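Local coordinates for protein aminoglycoside acetyltransferase meta-AAC0020 (Uncultured bacterium, PDB 5F47) that probably transfers an acetyl group from acetyl-coenzyme A to aminoglycoside antibiotics, a modification that confers resistance to these drugs, at residues Phe57-Val61 / Ala110-Tyr115; Gly104-Ile108 / Phe137-Thr141; Lys84-Ile89 / Phe120-Gln126. One frame throughout, in Å; residues are numbered along the deposited sequence.

Contact 1 of 3, residues Phe57-Val61 / Ala110-Tyr115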
loop_
_atom_site.group_PDB
_atom_site.type_symbol
_atom_site.label_atom_id
_atom_site.label_comp_id
_atom_site.label_asym_id
_atom_site.label_seq_id
_atom_site.Cartn_x
_atom_site.Cartn_y
_atom_site.Cartn_z
ATOM N N PHE B 57 7.273 -9.148 1.189
ATOM C CA PHE B 57 6.473 -9.392 -0.001
ATOM C C PHE B 57 6.144 -10.866 -0.060
ATOM O O PHE B 57 7.039 -11.705 0.008
ATOM C CB PHE B 57 7.245 -8.953 -1.258
ATOM C CG PHE B 57 6.496 -9.147 -2.531
ATOM C CD1 PHE B 57 5.413 -8.332 -2.831
ATOM C CD2 PHE B 57 6.882 -10.129 -3.445
ATOM C CE1 PHE B 57 4.718 -8.488 -4.030
ATOM C CE2 PHE B 57 6.199 -10.290 -4.639
ATOM C CZ PHE B 57 5.114 -9.466 -4.934
ATOM N N TYR B 58 4.860 -11.184 -0.166
ATOM C CA TYR B 58 4.416 -12.579 -0.201
ATOM C C TYR B 58 3.387 -12.801 -1.298
ATOM O O TYR B 58 2.419 -12.054 -1.421
ATOM C CB TYR B 58 3.824 -13.004 1.143
ATOM C CG TYR B 58 4.823 -13.125 2.254
ATOM C CD1 TYR B 58 5.614 -14.260 2.372
ATOM C CD2 TYR B 58 4.959 -12.127 3.200
ATOM C CE1 TYR B 58 6.527 -14.394 3.405
ATOM C CE2 TYR B 58 5.865 -12.254 4.238
ATOM C CZ TYR B 58 6.647 -13.385 4.328
ATOM O OH TYR B 58 7.544 -13.519 5.362
ATOM N N VAL B 59 3.586 -13.886 -2.041
ATOM C CA VAL B 59 2.755 -14.247 -3.177
ATOM C C VAL B 59 2.063 -15.572 -2.887
ATOM O O VAL B 59 2.707 -16.533 -2.457
ATOM C CB VAL B 59 3.587 -14.391 -4.465
ATOM C CG1 VAL B 59 2.692 -14.685 -5.652
ATOM C CG2 VAL B 59 4.405 -13.129 -4.727
ATOM N N PHE B 60 0.752 -15.624 -3.095
ATOM C CA PHE B 60 0.026 -16.879 -2.941
ATOM C C PHE B 60 -0.536 -17.277 -4.291
ATOM O O PHE B 60 -1.084 -16.434 -4.998
ATOM C CB PHE B 60 -1.097 -16.743 -1.916
ATOM C CG PHE B 60 -0.611 -16.493 -0.516
ATOM C CD1 PHE B 60 -0.203 -15.225 -0.134
ATOM C CD2 PHE B 60 -0.544 -17.522 0.404
ATOM C CE1 PHE B 60 0.256 -14.988 1.149
ATOM C CE2 PHE B 60 -0.091 -17.285 1.694
ATOM C CZ PHE B 60 0.324 -16.009 2.048
ATOM N N VAL B 61 -0.409 -18.547 -4.648
ATOM C CA VAL B 61 -0.924 -19.011 -5.930
ATOM C C VAL B 61 -1.860 -20.200 -5.812
ATOM O O VAL B 61 -1.840 -20.957 -4.837
ATOM C CB VAL B 61 0.220 -19.378 -6.903
ATOM C CG1 VAL B 61 1.112 -18.160 -7.146
ATOM C CG2 VAL B 61 1.047 -20.558 -6.399
ATOM N N ALA B 110 -6.336 -18.412 2.704
ATOM C CA ALA B 110 -4.961 -18.828 3.000
ATOM C C ALA B 110 -4.093 -17.635 3.377
ATOM O O ALA B 110 -3.239 -17.714 4.258
ATOM C CB ALA B 110 -4.365 -19.560 1.799
ATOM N N THR B 111 -4.334 -16.525 2.699
ATOM C CA THR B 111 -3.571 -15.318 2.930
ATOM C C THR B 111 -3.847 -14.780 4.319
ATOM O O THR B 111 -2.918 -14.490 5.077
ATOM C CB THR B 111 -3.910 -14.268 1.873
ATOM O OG1 THR B 111 -3.512 -14.769 0.598
ATOM C CG2 THR B 111 -3.168 -12.947 2.134
ATOM N N ASN B 112 -5.125 -14.656 4.663
ATOM C CA ASN B 112 -5.462 -14.136 5.983
ATOM C C ASN B 112 -5.039 -15.078 7.103
ATOM O O ASN B 112 -4.656 -14.622 8.180
ATOM C CB ASN B 112 -6.952 -13.817 6.071
ATOM C CG ASN B 112 -7.322 -12.643 5.199
ATOM O OD1 ASN B 112 -6.437 -11.952 4.674
ATOM N ND2 ASN B 112 -8.615 -12.400 5.031
ATOM N N GLN B 113 -5.107 -16.389 6.864
ATOM C CA GLN B 113 -4.607 -17.353 7.827
ATOM C C GLN B 113 -3.102 -17.171 8.065
ATOM O O GLN B 113 -2.628 -17.215 9.201
ATOM C CB GLN B 113 -4.891 -18.772 7.343
ATOM C CG GLN B 113 -4.352 -19.873 8.254
ATOM C CD GLN B 113 -5.013 -19.900 9.622
ATOM O OE1 GLN B 113 -6.180 -19.531 9.774
ATOM N NE2 GLN B 113 -4.264 -20.340 10.628
ATOM N N PHE B 114 -2.355 -16.989 6.980
ATOM C CA PHE B 114 -0.912 -16.764 7.078
ATOM C C PHE B 114 -0.562 -15.534 7.932
ATOM O O PHE B 114 0.278 -15.615 8.834
ATOM C CB PHE B 114 -0.331 -16.614 5.672
ATOM C CG PHE B 114 1.138 -16.289 5.637
ATOM C CD1 PHE B 114 2.081 -17.261 5.947
ATOM C CD2 PHE B 114 1.571 -15.025 5.241
ATOM C CE1 PHE B 114 3.439 -16.966 5.894
ATOM C CE2 PHE B 114 2.924 -14.733 5.179
ATOM C CZ PHE B 114 3.846 -15.692 5.502
ATOM N N TYR B 115 -1.236 -14.423 7.676
ATOM C CA TYR B 115 -0.904 -13.194 8.374
ATOM C C TYR B 115 -1.451 -13.227 9.799
ATOM O O TYR B 115 -0.900 -12.585 10.698
ATOM C CB TYR B 115 -1.411 -11.993 7.589
ATOM C CG TYR B 115 -0.529 -11.685 6.395
ATOM C CD1 TYR B 115 0.805 -11.371 6.574
ATOM C CD2 TYR B 115 -1.046 -11.697 5.114
ATOM C CE1 TYR B 115 1.629 -11.067 5.487
ATOM C CE2 TYR B 115 -0.234 -11.389 4.007
ATOM C CZ TYR B 115 1.089 -11.076 4.214
ATOM O OH TYR B 115 1.905 -10.778 3.143
#
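In the helix-on-sheet layer of the GNAT fold, Phe-60 and Tyr-58 of strand 57-64 pack against Thr-111, Phe-114 and Tyr-115 of helix 103-117; the axes of segments 57-61 and 110-115 approach to 10.0 Å. Phe-114 links the two strand residues into an aromatic cluster. Its CG is turned anti to the backbone N (chi1 176°), which carries the ring off the helix and between them. The outer edge of Phe-114 enters the face of Tyr-58 in a T-shaped stack with planes at 65°; CE2 lies over the ring centre, and CZ reaches Tyr-58 CE1 at 3.6 Å. Phe-60 in turn offers its edge to the face of Phe-114 in an offset edge-to-face pair, where Phe-60 CZ lies 3.6 Å from Phe-114 CD2.

One face of Phe-60 is covered by Thr-111. The hydroxyl OG1 lies 3.4 Å from Phe-60 CD1 toward the rim, while Thr-111 CA makes a CH-pi contact over the ring. Tyr-115 reaches back to the strand with its phenol, and its OH stands 3.3 Å from Tyr-58 CD2. No hydrogen bond joins the two segments directly, so helix and strand are held by ring stacking and apolar contact, while Thr-111 OG1 is satisfied by Leu-107 O of its own helix and Tyr-115 OH by Ser-74 OG, which also bonds Tyr-58 O.

Contact 2 of 3, residues Gly104-Ile108 / Phe137-Thr141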
loop_
_atom_site.group_PDB
_atom_site.type_symbol
_atom_site.label_atom_id
_atom_site.label_comp_id
_atom_site.label_asym_id
_atom_site.label_seq_id
_atom_site.Cartn_x
_atom_site.Cartn_y
_atom_site.Cartn_z
ATOM N N GLY B 104 -10.609 -17.851 -5.788
ATOM C CA GLY B 104 -10.373 -16.584 -5.113
ATOM C C GLY B 104 -10.587 -16.641 -3.616
ATOM O O GLY B 104 -9.783 -16.153 -2.824
ATOM N N LYS B 105 -11.699 -17.252 -3.218
ATOM C CA LYS B 105 -12.002 -17.373 -1.795
ATOM C C LYS B 105 -10.934 -18.158 -1.043
ATOM O O LYS B 105 -10.575 -17.796 0.070
ATOM C CB LYS B 105 -13.358 -18.029 -1.594
ATOM C CG LYS B 105 -14.530 -17.124 -1.920
ATOM C CD LYS B 105 -15.837 -17.854 -1.687
ATOM C CE LYS B 105 -17.029 -16.977 -2.050
ATOM N NZ LYS B 105 -18.308 -17.732 -1.948
ATOM N N LYS B 106 -10.435 -19.236 -1.642
ATOM C CA LYS B 106 -9.403 -20.031 -0.982
ATOM C C LYS B 106 -8.077 -19.280 -0.909
ATOM O O LYS B 106 -7.354 -19.421 0.070
ATOM C CB LYS B 106 -9.229 -21.382 -1.688
ATOM C CG LYS B 106 -10.392 -22.345 -1.445
ATOM C CD LYS B 106 -10.335 -23.565 -2.353
ATOM C CE LYS B 106 -11.476 -24.519 -2.008
ATOM N NZ LYS B 106 -11.641 -25.670 -2.944
ATOM N N LEU B 107 -7.780 -18.440 -1.906
ATOM C CA LEU B 107 -6.586 -17.605 -1.859
ATOM C C LEU B 107 -6.670 -16.592 -0.708
ATOM O O LEU B 107 -5.707 -16.411 0.041
ATOM C CB LEU B 107 -6.390 -16.868 -3.203
ATOM C CG LEU B 107 -5.836 -17.737 -4.338
ATOM C CD1 LEU B 107 -5.968 -17.030 -5.671
ATOM C CD2 LEU B 107 -4.376 -18.134 -4.060
ATOM N N ILE B 108 -7.824 -15.937 -0.567
ATOM C CA ILE B 108 -8.014 -14.973 0.510
ATOM C C ILE B 108 -7.947 -15.653 1.878
ATOM O O ILE B 108 -7.285 -15.147 2.791
ATOM C CB ILE B 108 -9.350 -14.228 0.356
ATOM C CG1 ILE B 108 -9.282 -13.276 -0.845
ATOM C CG2 ILE B 108 -9.723 -13.449 1.653
ATOM C CD1 ILE B 108 -8.330 -12.094 -0.662
ATOM N N PHE B 137 -17.020 -10.158 -5.577
ATOM C CA PHE B 137 -16.109 -11.151 -5.021
ATOM C C PHE B 137 -15.673 -10.796 -3.597
ATOM O O PHE B 137 -15.810 -11.624 -2.677
ATOM C CB PHE B 137 -14.849 -11.329 -5.887
ATOM C CG PHE B 137 -13.793 -12.144 -5.193
ATOM C CD1 PHE B 137 -13.937 -13.529 -5.077
ATOM C CD2 PHE B 137 -12.729 -11.519 -4.554
ATOM C CE1 PHE B 137 -13.002 -14.274 -4.389
ATOM C CE2 PHE B 137 -11.805 -12.266 -3.859
ATOM C CZ PHE B 137 -11.931 -13.631 -3.778
ATOM N N TYR B 138 -15.153 -9.588 -3.392
ATOM C CA TYR B 138 -14.639 -9.267 -2.062
ATOM C C TYR B 138 -15.766 -9.260 -1.029
ATOM O O TYR B 138 -15.563 -9.660 0.116
ATOM C CB TYR B 138 -13.879 -7.937 -2.060
ATOM C CG TYR B 138 -12.529 -8.067 -2.731
ATOM C CD1 TYR B 138 -11.541 -8.880 -2.194
ATOM C CD2 TYR B 138 -12.248 -7.388 -3.903
ATOM C CE1 TYR B 138 -10.311 -9.022 -2.806
ATOM C CE2 TYR B 138 -11.013 -7.531 -4.529
ATOM C CZ TYR B 138 -10.057 -8.355 -3.972
ATOM O OH TYR B 138 -8.817 -8.499 -4.571
ATOM N N ARG B 139 -16.962 -8.869 -1.445
ATOM C CA ARG B 139 -18.084 -8.833 -0.513
ATOM C C ARG B 139 -18.535 -10.227 -0.117
ATOM O O ARG B 139 -19.327 -10.366 0.816
ATOM C CB ARG B 139 -19.227 -8.032 -1.120
ATOM C CG ARG B 139 -18.903 -6.554 -1.142
ATOM C CD ARG B 139 -19.799 -5.765 -2.084
ATOM N NE ARG B 139 -19.498 -4.333 -1.984
ATOM C CZ ARG B 139 -19.805 -3.421 -2.898
ATOM N NH1 ARG B 139 -20.406 -3.775 -4.029
ATOM N NH2 ARG B 139 -19.493 -2.140 -2.690
ATOM N N SER B 140 -18.011 -11.249 -0.790
ATOM C CA SER B 140 -18.342 -12.642 -0.479
ATOM C C SER B 140 -17.288 -13.325 0.395
ATOM O O SER B 140 -17.370 -14.533 0.651
ATOM C CB SER B 140 -18.522 -13.446 -1.773
ATOM O OG SER B 140 -17.271 -13.798 -2.348
ATOM N N THR B 141 -16.295 -12.562 0.847
ATOM C CA THR B 141 -15.189 -13.114 1.634
ATOM C C THR B 141 -15.272 -12.741 3.112
ATOM O O THR B 141 -14.304 -12.890 3.842
ATOM C CB THR B 141 -13.817 -12.645 1.083
ATOM O OG1 THR B 141 -13.712 -11.217 1.200
ATOM C CG2 THR B 141 -13.665 -13.063 -0.387
HETATM O O HOH W 1 -17.355 -17.531 1.132
#
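Ring-edge packing brings Phe-137 against Gly-104 and Lys-105, at the point where the end of helix 132-138 meets the first turns of helix 103-117. The ring presents its edge to the helix backbone: CZ comes to 3.3 Å from Gly-104 C, and CE1 lies 3.5 Å from Lys-105 N. Because Gly-104 carries no side chain, the main chain itself forms the surface on which the ring rests. With CG anti to the Phe-137 backbone N (chi1 169°), the ring extends across to this helix.

Apolar contacts continue along Ile-108. Its CG1 lies 4.0 Å from Phe-137 CZ, and its CD1 meets the edge of the Tyr-138 ring at CE1. The other branch, CG2, faces Thr-141 CB at 4.2 Å. The extended Lys-105 chain runs past the phenylalanine until its CE packs near Ser-140 OG, a contact that holds for one of two conformers of the serine.

Polar interactions fall at the solvent side and inside the turn. The Lys-105 ammonium reaches Ser-140 O through one water, to which the bond from NZ is weak. No direct hydrogen bond joins the two segments. Within the type I turn from Tyr-138 to Thr-141, Tyr-138 O receives both Thr-141 N and Thr-141 OG1, the hydroxyl lying on a lone pair in the carbonyl plane at 2.7 Å. Phe-137 O is gripped similarly by Ser-140 N and, in that same conformer, Ser-140 OG.

Below the two helices, Ile-108, Phe-137 and Tyr-138 all rest on Leu-92 of strand 86-94, and Tyr-138 also covers Val-125 of strand 122-128. Tyr-154 of the second subunit packs on Ile-108 and Tyr-138 and hydrogen-bonds Thr-141 OG1.

Contact 3 of 3, residues Lys84-Ile89 / Phe120-Gln126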
loop_
_atom_site.group_PDB
_atom_site.type_symbol
_atom_site.label_atom_id
_atom_site.label_comp_id
_atom_site.label_asym_id
_atom_site.label_seq_id
_atom_site.Cartn_x
_atom_site.Cartn_y
_atom_site.Cartn_z
ATOM N N LYS B 84 2.045 -4.450 15.605
ATOM C CA LYS B 84 1.512 -5.468 14.713
ATOM C C LYS B 84 1.366 -4.910 13.301
ATOM O O LYS B 84 0.715 -3.896 13.114
ATOM C CB LYS B 84 0.151 -5.961 15.220
ATOM C CG LYS B 84 0.171 -6.546 16.633
ATOM C CD LYS B 84 -1.217 -6.971 17.055
ATOM C CE LYS B 84 -1.159 -7.949 18.218
ATOM N NZ LYS B 84 -0.409 -7.395 19.378
ATOM N N PRO B 85 1.964 -5.571 12.301
ATOM C CA PRO B 85 1.906 -4.998 10.953
ATOM C C PRO B 85 0.572 -5.139 10.242
ATOM O O PRO B 85 -0.343 -5.841 10.688
ATOM C CB PRO B 85 2.973 -5.795 10.178
ATOM C CG PRO B 85 3.753 -6.522 11.197
ATOM C CD PRO B 85 2.878 -6.720 12.383
ATOM N N LEU B 86 0.484 -4.434 9.130
ATOM C CA LEU B 86 -0.593 -4.578 8.165
ATOM C C LEU B 86 -0.092 -5.386 6.983
ATOM O O LEU B 86 1.084 -5.364 6.657
ATOM C CB LEU B 86 -1.077 -3.221 7.643
ATOM C CG LEU B 86 -1.544 -2.192 8.671
ATOM C CD1 LEU B 86 -1.798 -0.856 8.003
ATOM C CD2 LEU B 86 -2.798 -2.643 9.396
ATOM N N ALA B 87 -1.006 -6.080 6.325
ATOM C CA ALA B 87 -0.728 -6.617 5.004
ATOM C C ALA B 87 -1.664 -6.002 3.972
ATOM O O ALA B 87 -2.885 -5.923 4.173
ATOM C CB ALA B 87 -0.860 -8.124 5.011
ATOM N N TYR B 88 -1.082 -5.602 2.854
ATOM C CA TYR B 88 -1.774 -4.957 1.746
ATOM C C TYR B 88 -1.835 -5.924 0.584
ATOM O O TYR B 88 -0.810 -6.191 -0.031
ATOM C CB TYR B 88 -0.985 -3.700 1.340
ATOM C CG TYR B 88 -1.562 -2.844 0.258
ATOM C CD1 TYR B 88 -2.883 -2.951 -0.143
ATOM C CD2 TYR B 88 -0.761 -1.897 -0.365
ATOM C CE1 TYR B 88 -3.389 -2.135 -1.142
ATOM C CE2 TYR B 88 -1.263 -1.074 -1.351
ATOM C CZ TYR B 88 -2.574 -1.192 -1.731
ATOM O OH TYR B 88 -3.059 -0.367 -2.708
ATOM N N ILE B 89 -3.011 -6.460 0.285
ATOM C CA ILE B 89 -3.171 -7.259 -0.934
ATOM C C ILE B 89 -3.234 -6.301 -2.111
ATOM O O ILE B 89 -4.117 -5.441 -2.165
ATOM C CB ILE B 89 -4.441 -8.120 -0.887
ATOM C CG1 ILE B 89 -4.342 -9.148 0.246
ATOM C CG2 ILE B 89 -4.647 -8.837 -2.236
ATOM C CD1 ILE B 89 -5.674 -9.910 0.484
ATOM N N PHE B 120 -0.324 -10.344 12.584
ATOM C CA PHE B 120 -0.642 -9.057 11.982
ATOM C C PHE B 120 -1.966 -8.506 12.519
ATOM O O PHE B 120 -2.816 -9.270 13.006
ATOM C CB PHE B 120 -0.742 -9.178 10.458
ATOM C CG PHE B 120 0.578 -9.157 9.745
ATOM C CD1 PHE B 120 1.684 -9.826 10.244
ATOM C CD2 PHE B 120 0.702 -8.474 8.549
ATOM C CE1 PHE B 120 2.906 -9.813 9.553
ATOM C CE2 PHE B 120 1.915 -8.456 7.859
ATOM C CZ PHE B 120 3.015 -9.121 8.365
ATOM N N GLU B 121 -2.152 -7.193 12.402
ATOM C CA GLU B 121 -3.375 -6.560 12.879
ATOM C C GLU B 121 -4.516 -6.764 11.881
ATOM O O GLU B 121 -5.662 -7.000 12.269
ATOM C CB GLU B 121 -3.183 -5.049 13.128
ATOM C CG GLU B 121 -4.464 -4.415 13.725
ATOM C CD GLU B 121 -4.426 -2.889 13.877
ATOM O OE1 GLU B 121 -5.481 -2.291 14.176
ATOM O OE2 GLU B 121 -3.369 -2.275 13.707
ATOM N N GLU B 122 -4.188 -6.666 10.603
ATOM C CA GLU B 122 -5.208 -6.437 9.594
ATOM C C GLU B 122 -4.648 -6.712 8.219
ATOM O O GLU B 122 -3.475 -6.454 7.963
ATOM C CB GLU B 122 -5.680 -4.997 9.680
ATOM C CG GLU B 122 -6.755 -4.579 8.709
ATOM C CD GLU B 122 -6.952 -3.085 8.750
ATOM O OE1 GLU B 122 -6.600 -2.408 7.764
ATOM O OE2 GLU B 122 -7.435 -2.584 9.786
ATOM N N VAL B 123 -5.498 -7.236 7.342
ATOM C CA VAL B 123 -5.186 -7.360 5.925
ATOM C C VAL B 123 -6.148 -6.440 5.208
ATOM O O VAL B 123 -7.316 -6.415 5.550
ATOM C CB VAL B 123 -5.361 -8.808 5.436
ATOM C CG1 VAL B 123 -5.138 -8.928 3.952
ATOM C CG2 VAL B 123 -4.423 -9.766 6.188
ATOM N N PHE B 124 -5.688 -5.663 4.229
ATOM C CA PHE B 124 -6.632 -4.873 3.439
ATOM C C PHE B 124 -6.387 -4.983 1.939
ATOM O O PHE B 124 -5.318 -5.407 1.489
ATOM C CB PHE B 124 -6.640 -3.390 3.889
ATOM C CG PHE B 124 -5.337 -2.643 3.660
ATOM C CD1 PHE B 124 -4.288 -2.748 4.555
ATOM C CD2 PHE B 124 -5.192 -1.820 2.564
ATOM C CE1 PHE B 124 -3.094 -2.037 4.351
ATOM C CE2 PHE B 124 -4.020 -1.097 2.370
ATOM C CZ PHE B 124 -2.980 -1.210 3.255
ATOM N N VAL B 125 -7.403 -4.604 1.177
ATOM C CA VAL B 125 -7.397 -4.771 -0.279
ATOM C C VAL B 125 -8.364 -3.761 -0.875
ATOM O O VAL B 125 -9.319 -3.320 -0.220
ATOM C CB VAL B 125 -7.783 -6.224 -0.671
ATOM C CG1 VAL B 125 -9.230 -6.528 -0.272
ATOM C CG2 VAL B 125 -7.597 -6.468 -2.177
ATOM N N GLN B 126 -8.127 -3.375 -2.124
ATOM C CA GLN B 126 -9.009 -2.424 -2.779
ATOM C C GLN B 126 -9.518 -2.953 -4.111
ATOM O O GLN B 126 -8.903 -3.819 -4.740
ATOM C CB GLN B 126 -8.280 -1.098 -2.959
ATOM C CG GLN B 126 -8.011 -0.397 -1.637
ATOM C CD GLN B 126 -6.577 -0.004 -1.472
ATOM O OE1 GLN B 126 -5.781 -0.136 -2.403
ATOM N NE2 GLN B 126 -6.224 0.473 -0.286
HETATM O O HOH W 2 -5.612 -3.660 -3.494
#
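Tyr-88 and Phe-124 form the tightly packed part of the pairing between the parallel strands 86-94 and 122-128. Their planes lie 12° apart but slide past each other, leaving little overlap, with Tyr-88 CD1 at 3.3 Å from Phe-124 CE2. Beyond Phe-124, Tyr-88 OH donates to a lone pair of Gln-126 OE1 at 2.7 Å, fixing the phenol end. On the opposite face, Ile-89 CD1 meets Val-123 CG1 at 3.6 Å. Near the strand starts, Pro-85 CB sits over the centre of the Phe-120 ring in a CH-pi contact, 3.7 Å from the centroid.

Backbone bonds follow the parallel pattern: Glu-121 N to Pro-85 O, Ala-87 N to Glu-122 O (3.0 Å), Phe-124 N to Ala-87 O, and Ile-89 N to Phe-124 O (2.8 Å). The next step is looser. A water lies between Ile-89 O and Gln-126 N, 2.9 Å from the latter, consistent with the start of the splay that opens the acetyl-coenzyme A cleft in GNAT enzymes. At the other end Lys-84 and Glu-121 are more solvent-exposed, touching through their CB atoms.

Strand 67-77 flanks strand 86-94, while Tyr-115, Asn-112 and Ile-108 of helix 103-117 cover the face of Ala-87, Ile-89 and Val-123. Residues Val-123 to Gln-126 pair antiparallel with a strand of the second subunit, extending the sheet across the interface.

Overall arrangement
Following the chain from the N terminus, strand 57-64 supplies the first of the contact segments, and contact 1 closes a loop of 48 residues by bringing helix 103-117 back onto it. Contact 3 opens within that loop at 84-89 and closes past it at 120-126, so the two cross; its strands and the helix between them form a beta-alpha-beta unit. Contact 2 starts inside both loops, at 104-108, and ends beyond both at 137-141, crossing each. Helix 103-117 serves contacts 1 and 2 with successive turns. Leu-107 packs against Val-61, joining contacts 2 and 1, and a probable hydrogen bond between Tyr-115 O and Phe-120 N joins contacts 1 and 3. All three contacts touch the second subunit.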